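Local coordinates for protein UDP-glucose 6-dehydrogenase (Pyrobaculum islandicum, PDB 3VTF) that probably catalyses the NAD-dependent oxidation of UDP-glucose to UDP-glucuronate, the single step that makes this nucleotide sugar, at residues V95-D99 with K134-H138. Sequence-based numbering, arbitrary orientation.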
# COMPACT_ATOMS: atom_id res chain seq x y z
N VAL A 95 -31.57 19.77 15.47
CA VAL A 95 -32.12 18.42 15.28
C VAL A 95 -33.65 18.46 15.06
O VAL A 95 -34.21 17.78 14.13
CB VAL A 95 -31.77 17.55 16.50
CG1 VAL A 95 -32.40 16.19 16.36
CG2 VAL A 95 -30.24 17.41 16.58
N ALA A 96 -34.36 19.20 15.93
CA ALA A 96 -35.85 19.09 15.92
C ALA A 96 -36.41 19.68 14.65
O ALA A 96 -37.48 19.31 14.21
CB ALA A 96 -36.48 19.75 17.14
N ALA A 97 -35.62 20.54 13.99
CA ALA A 97 -36.09 21.23 12.81
C ALA A 97 -35.75 20.41 11.50
O ALA A 97 -36.13 20.79 10.39
CB ALA A 97 -35.49 22.68 12.78
N THR A 98 -35.11 19.26 11.64
CA THR A 98 -34.68 18.51 10.45
C THR A 98 -35.11 17.02 10.52
O THR A 98 -35.74 16.62 11.46
CB THR A 98 -33.13 18.64 10.29
OG1 THR A 98 -32.51 18.18 11.48
CG2 THR A 98 -32.67 20.17 10.11
N ASP A 99 -34.72 16.20 9.53
CA ASP A 99 -35.07 14.79 9.53
C ASP A 99 -33.86 13.87 9.65
O ASP A 99 -34.01 12.70 9.97
CB ASP A 99 -35.78 14.45 8.29
CG ASP A 99 -37.20 15.06 8.27
OD1 ASP A 99 -37.84 15.07 9.35
OD2 ASP A 99 -37.61 15.49 7.20
N LYS A 134 -39.14 16.50 18.66
CA LYS A 134 -39.80 16.43 17.32
C LYS A 134 -40.99 15.49 17.32
O LYS A 134 -41.96 15.65 16.56
CB LYS A 134 -38.79 15.95 16.20
CG LYS A 134 -39.35 16.09 14.80
CD LYS A 134 -38.34 15.87 13.62
CE LYS A 134 -37.95 14.42 13.49
NZ LYS A 134 -37.21 14.11 12.21
N GLY A 135 -40.87 14.39 18.07
CA GLY A 135 -41.92 13.39 18.09
C GLY A 135 -42.06 12.49 16.89
O GLY A 135 -43.05 11.74 16.80
N ARG A 136 -41.12 12.50 15.93
CA ARG A 136 -41.26 11.50 14.85
C ARG A 136 -39.90 11.01 14.35
O ARG A 136 -38.91 11.52 14.79
CB ARG A 136 -42.20 11.93 13.71
CG ARG A 136 -41.78 13.18 13.00
CD ARG A 136 -42.95 14.02 12.42
NE ARG A 136 -42.29 15.11 11.66
CZ ARG A 136 -42.07 16.34 12.12
NH1 ARG A 136 -42.54 16.76 13.29
NH2 ARG A 136 -41.43 17.18 11.37
N TRP A 137 -39.91 10.03 13.48
CA TRP A 137 -38.69 9.34 13.08
C TRP A 137 -37.66 10.33 12.60
O TRP A 137 -38.01 11.40 12.01
CB TRP A 137 -39.03 8.44 11.94
CG TRP A 137 -37.83 7.72 11.36
CD1 TRP A 137 -37.32 6.48 11.77
CD2 TRP A 137 -37.00 8.11 10.19
NE1 TRP A 137 -36.27 6.12 11.00
CE2 TRP A 137 -36.01 7.04 10.03
CE3 TRP A 137 -36.93 9.24 9.35
CZ2 TRP A 137 -35.04 7.08 9.03
CZ3 TRP A 137 -35.95 9.26 8.32
CH2 TRP A 137 -35.03 8.19 8.16
N HIS A 138 -36.41 10.00 12.88
CA HIS A 138 -35.25 10.82 12.51
C HIS A 138 -34.10 9.87 12.17
O HIS A 138 -34.05 8.75 12.68
CB HIS A 138 -34.77 11.57 13.73
CG HIS A 138 -34.01 12.87 13.41
ND1 HIS A 138 -32.65 12.95 13.50
CD2 HIS A 138 -34.45 14.12 12.99
CE1 HIS A 138 -32.24 14.18 13.15
NE2 HIS A 138 -33.34 14.90 12.84
O HOH W 1 -40.61 14.55 10.01
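Ala-96 and Lys-134, at the ends of helices 91-96 and 118-134, bring their CA atoms within 5.0 Å of each other, and Asp-99 and His-138 repeat that spacing where both segments lead into neighbouring parallel strands, 100-103 and 139-142. Gly-135, with positive phi, takes segment 134-138 out of its helix. Backbone hydrogen bonds from Asp-99 to Ser-23 and Leu-139 tie this junction to the strands on its two flanks.

The imidazole of His-138 lies between Val-95 CG1 and Asp-99 O. Its CG stands anti to the backbone N (chi1 -155°), which carries the ring across to the end of helix 91-96. Val-95 CG1 lies over one face, 4.1 Å from the ring centroid, a CH-pi contact; Asp-99 O lies over the opposite face, offset toward the rim, and Thr-98 O meets the edge near the ring plane. NE2 gives Val-95 O a weak hydrogen bond of 3.3 Å, bent to 121° at the hydrogen. An alanine in place of His-138 would probably open a gap between Val-95 CG1 and Asp-99 O and deprive Val-95 O of this weak donor.

Lys-134 runs its aliphatic chain past Ala-96 O, with CD 3.6 Å from that oxygen, and bends at chi3 (71°). The modelled NZ, whose position is somewhat uncertain, hydrogen-bonds Thr-98 O at 3.0 Å and forms a salt bridge with Asp-99 OD1 at 3.1 Å; it also bonds Trp-137 O within its own loop. Thr-98 OG1 turns to Ser-25 on strand 23-27.

The contact joins two successive helix-to-strand turns of the Rossmann-type NAD-binding domain, away from the annotated ligand sites. Chemically, if NZ lies near its modelled place, the Lys-134 ammonium would supply donors to two loop carbonyls, Thr-98 O and Trp-137 O, while Asp-99 probably offsets its charge.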